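Putative cellulase CEL6 (Mycobacterium tuberculosis, PDB 1UP2) probably hydrolyses internal beta-1,4-glycosidic bonds of cellulose, as a family 6 glycoside hydrolase of the endoglucanase type. Local coordinates at residues V189-T194 / L231-P236; T218-A223 / W259-G264. All blocks are in the same frame, centred on the assembly; numbering follows the deposited sequence.

Interaction 1 (V189-T194 / L231-P236); sequences VSNFYT and LNWCNP. With BGC (beta-D-glucopyranose), chain C; IFM (5-hydroxymethyl-3,4-dihydroxypiperidine), chain B; IFM (5-hydroxymethyl-3,4-dihydroxypiperidine), chain D.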
# COMPACT_ATOMS: atom_id res chain seq x y z
N VAL A 189 -5.36 -3.25 -0.46
CA VAL A 189 -4.11 -2.98 -1.17
C VAL A 189 -3.87 -4.06 -2.24
O VAL A 189 -3.82 -5.26 -1.93
CB VAL A 189 -2.89 -2.88 -0.24
CG1 VAL A 189 -1.60 -2.77 -1.03
CG2 VAL A 189 -3.02 -1.68 0.67
N SER A 190 -3.77 -3.60 -3.48
CA SER A 190 -3.59 -4.42 -4.67
C SER A 190 -4.77 -5.33 -4.91
O SER A 190 -4.66 -6.28 -5.67
CB SER A 190 -2.30 -5.26 -4.61
OG SER A 190 -1.15 -4.52 -4.22
N ASN A 191 -5.90 -5.06 -4.28
CA ASN A 191 -7.11 -5.81 -4.57
C ASN A 191 -8.17 -4.93 -5.26
O ASN A 191 -7.87 -3.83 -5.72
CB ASN A 191 -7.58 -6.60 -3.35
CG ASN A 191 -8.18 -7.96 -3.74
OD1 ASN A 191 -9.21 -8.03 -4.44
ND2 ASN A 191 -7.54 -9.05 -3.29
N PHE A 192 -9.40 -5.44 -5.36
CA PHE A 192 -10.40 -4.93 -6.27
C PHE A 192 -11.79 -4.80 -5.67
O PHE A 192 -12.72 -4.53 -6.40
CB PHE A 192 -10.46 -5.91 -7.44
CG PHE A 192 -9.12 -6.17 -8.07
CD1 PHE A 192 -8.31 -7.20 -7.60
CD2 PHE A 192 -8.68 -5.43 -9.14
CE1 PHE A 192 -7.07 -7.44 -8.18
CE2 PHE A 192 -7.43 -5.67 -9.71
CZ PHE A 192 -6.63 -6.69 -9.21
N TYR A 193 -11.93 -5.04 -4.35
CA TYR A 193 -13.27 -4.99 -3.72
C TYR A 193 -13.82 -3.56 -3.70
O TYR A 193 -13.05 -2.62 -3.63
CB TYR A 193 -13.26 -5.62 -2.33
CG TYR A 193 -12.89 -7.08 -2.41
CD1 TYR A 193 -13.80 -8.00 -2.88
CD2 TYR A 193 -11.60 -7.52 -2.07
CE1 TYR A 193 -13.47 -9.33 -3.00
CE2 TYR A 193 -11.27 -8.88 -2.19
CZ TYR A 193 -12.21 -9.76 -2.66
OH TYR A 193 -11.94 -11.10 -2.81
N THR A 194 -15.15 -3.41 -3.79
CA THR A 194 -15.77 -2.08 -3.81
C THR A 194 -15.45 -1.27 -2.57
O THR A 194 -15.25 -1.79 -1.48
CB THR A 194 -17.31 -2.14 -3.97
OG1 THR A 194 -17.89 -2.78 -2.82
CG2 THR A 194 -17.68 -3.00 -5.16
N LEU A 231 -6.83 -17.11 -7.38
CA LEU A 231 -6.05 -16.20 -8.22
C LEU A 231 -6.87 -15.11 -8.92
O LEU A 231 -6.39 -14.49 -9.84
CB LEU A 231 -5.19 -16.92 -9.26
CG LEU A 231 -4.26 -18.01 -8.75
CD1 LEU A 231 -3.41 -18.51 -9.94
CD2 LEU A 231 -3.39 -17.57 -7.58
N ASN A 232 -8.10 -14.86 -8.48
CA ASN A 232 -8.88 -13.75 -9.07
C ASN A 232 -8.29 -12.35 -8.80
O ASN A 232 -8.68 -11.37 -9.45
CB ASN A 232 -10.38 -13.82 -8.68
CG ASN A 232 -10.65 -13.41 -7.26
OD1 ASN A 232 -9.79 -13.57 -6.37
ND2 ASN A 232 -11.87 -12.94 -7.01
N TRP A 233 -7.36 -12.28 -7.86
CA TRP A 233 -6.60 -11.06 -7.56
C TRP A 233 -5.31 -10.95 -8.43
O TRP A 233 -4.59 -9.96 -8.35
CB TRP A 233 -6.25 -11.03 -6.05
CG TRP A 233 -5.72 -12.36 -5.60
CD1 TRP A 233 -6.45 -13.38 -5.05
CD2 TRP A 233 -4.39 -12.87 -5.80
NE1 TRP A 233 -5.64 -14.47 -4.86
CE2 TRP A 233 -4.37 -14.18 -5.29
CE3 TRP A 233 -3.20 -12.33 -6.28
CZ2 TRP A 233 -3.23 -14.99 -5.31
CZ3 TRP A 233 -2.06 -13.11 -6.28
CH2 TRP A 233 -2.10 -14.44 -5.80
N CYS A 234 -5.02 -11.97 -9.24
CA CYS A 234 -3.73 -12.06 -9.94
C CYS A 234 -3.89 -11.65 -11.42
O CYS A 234 -4.29 -12.45 -12.24
CB CYS A 234 -3.12 -13.47 -9.79
SG CYS A 234 -1.30 -13.53 -9.81
N ASN A 235 -3.58 -10.38 -11.72
CA ASN A 235 -3.84 -9.76 -13.05
C ASN A 235 -5.20 -10.11 -13.66
O ASN A 235 -5.24 -10.57 -14.81
CB ASN A 235 -2.76 -10.16 -14.05
CG ASN A 235 -1.40 -9.61 -13.69
OD1 ASN A 235 -1.29 -8.52 -13.15
ND2 ASN A 235 -0.35 -10.34 -14.06
N PRO A 236 -6.30 -9.87 -12.92
CA PRO A 236 -7.63 -10.12 -13.46
C PRO A 236 -7.92 -9.16 -14.63
O PRO A 236 -7.43 -8.01 -14.71
CB PRO A 236 -8.57 -9.84 -12.27
CG PRO A 236 -7.79 -8.88 -11.42
CD PRO A 236 -6.37 -9.35 -11.55
C2 BGC C . -2.16 -12.84 -2.36
C3 BGC C . -1.26 -11.62 -2.26
C4 BGC C . -2.02 -10.36 -2.73
C5 BGC C . -3.35 -10.24 -2.02
C6 BGC C . -4.18 -9.06 -2.57
C1 BGC C . -3.46 -12.58 -1.63
O2 BGC C . -1.52 -14.04 -1.94
O3 BGC C . -0.09 -11.80 -3.05
O4 BGC C . -1.24 -9.20 -2.51
O5 BGC C . -4.11 -11.44 -2.19
O6 BGC C . -5.34 -8.95 -1.78
O4 IFM B . -4.28 -13.73 -1.74
C4 IFM B . -5.31 -13.86 -0.75
C3 IFM B . -6.62 -13.34 -1.31
O3 IFM B . -6.54 -11.92 -1.48
C2 IFM B . -7.81 -13.67 -0.40
N IFM B . -7.83 -15.07 0.02
C1 IFM B . -6.57 -15.57 0.59
C5 IFM B . -5.42 -15.34 -0.38
C6 IFM B . -4.06 -15.75 0.22
O6 IFM B . -4.13 -17.07 0.72
O4 IFM D . 3.16 -6.67 -6.22
C4 IFM D . 1.94 -6.76 -5.46
C3 IFM D . 0.98 -7.46 -6.38
O3 IFM D . 0.47 -6.52 -7.33
C2 IFM D . -0.13 -8.17 -5.61
N IFM D . 0.39 -9.23 -4.73
C1 IFM D . 1.73 -9.02 -4.19
C5 IFM D . 2.18 -7.54 -4.14
C6 IFM D . 1.59 -6.81 -2.95
O6 IFM D . 0.25 -6.44 -3.13
O HOH W 1 -3.31 -8.62 -6.21
O HOH W 2 -9.23 -11.64 -3.88
O HOH W 3 -13.48 -12.61 -4.46
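In the sugar-binding cleft of this family 6 glycoside hydrolase, F192 joins the loop after strand 184-187 to segment 231-236, packing on P236 just past the type I beta turn L231-C234. P236 CG lies over one face of the F192 ring, 3.7 Å from its centroid and 27° off the normal, a CH-pi contact that suits a flat ring meeting a rigid, apolar one. At the ring's edge, in its plane, F192 CE1 comes 3.5 Å from W233 O. That carbonyl also accepts a bond from a water that donates to S190 O. W233 CG sits between the backbone N and carbonyl carbon (chi1 46°), which carries the indole away from 189-194 and against the ligand: BGC of chain C, its C2 3.8 Å from W233 CH2, shares one face with O4 of IFM (chain B), so the indole spans two units. N191 ND2 gives BGC O6 a nearly straight bond (2.7 Å, 175°), while its OD1 takes F192 N on an in-plane lone pair at 2.8 Å, helping to fix the amide's rotation. A second water joins N191 ND2, Y193 OH and N232 OD1. An aromatic platform against a sugar face, with polar side chains gripping hydroxyls, is typical of carbohydrate-binding clefts.

Interaction 2 (T218-A223 / W259-G264); sequences TSRNGA and WIKRPG. With BGC (beta-D-glucopyranose), chain E; IFM (5-hydroxymethyl-3,4-dihydroxypiperidine), chain D; ACT (acetate ion), chain H.
The indole of W259 is overlapped by S219, whose CA stands 3.6 Å from the centroid of the five-membered ring and only 12° off its normal, a CH-pi contact made by a backbone carbon. The loops meeting here follow the neighbouring parallel strands 213-217 and 254-258 of the distorted alpha/beta barrel of family 6, here with seven parallel strands, at the end of the sheet where the ligands bind. A small residue suits position 219: its CB fits between the indole, K261 O (3.4 Å from CB) and the ring of P263, while its hydroxyl bonds to D217. T218 OG1 lies in the indole plane at its edge, 3.6 Å from W259 CD1; both OG1 and W259 NE1 are hydrogen-bonded to A243 O.

Further along, R220 and K261 pack through their apolar and flat parts. The aliphatic chain of K261 runs over one face of the R220 guanidinium, with CG 3.7 Å from R220 NE, and the like charges stay apart, R220 NH1 lying 5.0 Å from K261 NZ. R220 NH2 is held by a salt bridge to D267 and a bond to S190 O. The lysine chain leaves its backbone with CG beside the carbonyl carbon and bends at chi2 (72°), which delivers the ammonium to two neighbouring units of the bound ligand, a piperidine and a glucose. There K261 NZ donates to O3 of IFM in chain D at 2.7 Å, and to O6 and O5 of BGC in chain E at 2.9 and 3.1 Å.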
# COMPACT_ATOMS: atom_id res chain seq x y z
N THR A 218 -8.10 2.31 -3.70
CA THR A 218 -9.07 2.40 -4.80
C THR A 218 -8.42 2.43 -6.17
O THR A 218 -9.07 2.79 -7.18
CB THR A 218 -9.96 3.66 -4.63
OG1 THR A 218 -9.12 4.83 -4.44
CG2 THR A 218 -10.81 3.57 -3.35
N SER A 219 -7.17 2.01 -6.26
CA SER A 219 -6.47 2.00 -7.54
C SER A 219 -7.16 1.18 -8.66
O SER A 219 -7.15 1.58 -9.80
CB SER A 219 -5.04 1.51 -7.34
OG SER A 219 -5.02 0.23 -6.76
N ARG A 220 -7.77 0.05 -8.31
CA ARG A 220 -8.30 -0.86 -9.32
C ARG A 220 -9.70 -1.41 -9.01
O ARG A 220 -10.07 -2.50 -9.53
CB ARG A 220 -7.30 -2.02 -9.50
CG ARG A 220 -5.96 -1.57 -9.96
CD ARG A 220 -4.99 -2.68 -10.34
NE ARG A 220 -4.65 -3.55 -9.20
CZ ARG A 220 -3.92 -4.66 -9.31
NH1 ARG A 220 -3.41 -5.01 -10.49
NH2 ARG A 220 -3.65 -5.39 -8.23
N ASN A 221 -10.48 -0.68 -8.22
CA ASN A 221 -11.74 -1.21 -7.69
C ASN A 221 -12.99 -0.55 -8.24
O ASN A 221 -14.09 -0.74 -7.68
CB ASN A 221 -11.77 -1.22 -6.15
CG ASN A 221 -12.08 0.13 -5.55
OD1 ASN A 221 -11.90 1.16 -6.21
ND2 ASN A 221 -12.55 0.15 -4.29
N GLY A 222 -12.83 0.19 -9.34
CA GLY A 222 -13.95 0.88 -9.99
C GLY A 222 -15.07 -0.01 -10.50
O GLY A 222 -16.23 0.45 -10.60
N ALA A 223 -14.72 -1.25 -10.84
CA ALA A 223 -15.69 -2.24 -11.30
C ALA A 223 -15.84 -3.42 -10.33
O ALA A 223 -16.39 -4.46 -10.68
CB ALA A 223 -15.30 -2.74 -12.71
N TRP A 259 -4.26 5.49 -4.00
CA TRP A 259 -3.81 4.48 -4.95
C TRP A 259 -2.49 3.96 -4.36
O TRP A 259 -1.47 4.65 -4.37
CB TRP A 259 -3.64 5.05 -6.36
CG TRP A 259 -4.92 5.30 -7.06
CD1 TRP A 259 -6.19 5.34 -6.50
CD2 TRP A 259 -5.09 5.58 -8.45
NE1 TRP A 259 -7.12 5.63 -7.48
CE2 TRP A 259 -6.47 5.78 -8.68
CE3 TRP A 259 -4.21 5.68 -9.54
CZ2 TRP A 259 -6.98 6.10 -9.96
CZ3 TRP A 259 -4.71 6.00 -10.78
CH2 TRP A 259 -6.09 6.19 -10.99
N ILE A 260 -2.57 2.80 -3.71
CA ILE A 260 -1.42 2.23 -3.04
C ILE A 260 -0.69 1.33 -4.03
O ILE A 260 0.43 1.62 -4.40
CB ILE A 260 -1.87 1.52 -1.73
CG1 ILE A 260 -2.47 2.57 -0.76
CG2 ILE A 260 -0.68 0.84 -1.06
CD1 ILE A 260 -3.16 2.00 0.51
N LYS A 261 -1.35 0.27 -4.50
CA LYS A 261 -0.90 -0.43 -5.71
C LYS A 261 -0.83 0.57 -6.87
O LYS A 261 -1.69 1.44 -6.95
CB LYS A 261 -1.89 -1.56 -6.05
CG LYS A 261 -1.65 -2.26 -7.41
CD LYS A 261 -0.39 -3.17 -7.35
CE LYS A 261 -0.05 -3.76 -8.73
NZ LYS A 261 1.30 -4.44 -8.78
N ARG A 262 0.16 0.42 -7.76
CA ARG A 262 0.29 1.26 -8.96
C ARG A 262 -0.36 0.62 -10.20
O ARG A 262 0.12 -0.42 -10.68
CB ARG A 262 1.76 1.57 -9.24
CG ARG A 262 2.46 2.32 -8.10
CD ARG A 262 3.84 2.93 -8.45
NE ARG A 262 4.13 4.10 -7.62
CZ ARG A 262 5.19 4.90 -7.75
NH1 ARG A 262 6.14 4.67 -8.65
NH2 ARG A 262 5.32 5.91 -6.91
N PRO A 263 -1.46 1.20 -10.71
CA PRO A 263 -2.16 0.64 -11.88
C PRO A 263 -1.21 0.42 -13.05
O PRO A 263 -0.44 1.32 -13.37
CB PRO A 263 -3.19 1.71 -12.22
CG PRO A 263 -3.55 2.28 -10.89
CD PRO A 263 -2.16 2.39 -10.17
N GLY A 264 -1.24 -0.77 -13.64
CA GLY A 264 -0.32 -1.12 -14.71
C GLY A 264 0.79 -2.05 -14.29
O GLY A 264 1.37 -2.76 -15.09
C2 BGC E . 5.39 -5.82 -6.25
C3 BGC E . 6.25 -4.55 -6.09
C4 BGC E . 5.58 -3.29 -6.64
C5 BGC E . 4.10 -3.20 -6.16
C6 BGC E . 3.26 -2.03 -6.70
C1 BGC E . 3.94 -5.55 -5.84
O2 BGC E . 5.93 -6.96 -5.59
O3 BGC E . 7.53 -4.74 -6.67
O4 BGC E . 6.36 -2.19 -6.20
O5 BGC E . 3.43 -4.41 -6.49
O6 BGC E . 2.96 -2.22 -8.07
O4 IFM D . 3.16 -6.67 -6.22
C4 IFM D . 1.94 -6.76 -5.46
C3 IFM D . 0.98 -7.46 -6.38
O3 IFM D . 0.47 -6.52 -7.33
C2 IFM D . -0.13 -8.17 -5.61
N IFM D . 0.39 -9.23 -4.73
C1 IFM D . 1.73 -9.02 -4.19
C5 IFM D . 2.18 -7.54 -4.14
C6 IFM D . 1.59 -6.81 -2.95
O6 IFM D . 0.25 -6.44 -3.13
C ACT H . 10.00 5.81 -8.91
O ACT H . 9.13 4.98 -9.13
OXT ACT H . 9.76 6.96 -8.48
CH3 ACT H . 11.45 5.45 -9.19
O HOH W 4 -2.18 -3.34 -12.82

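Overall arrangement
The centres of the two interactions lie 9 Å apart on the same side of the chain's centre, and their segments alternate along it: 189-194, 218-223, 231-236, 259-264. Three of these begin just after the adjacent parallel strands 184-187, 213-217 and 254-258, whereas 231-236 belongs to the long loop between the last two. Segments 189-194 and 218-223 touch directly: N221 ND2 bonds to Y193 O, while F192 packs on R220. Both interactions reach the same IFM of chain D, one through S190 and the other through K261. Loops at the C-terminal ends of the strands together line part of the cleft that holds the bound BGC and IFM units, consistent with a substrate-binding site.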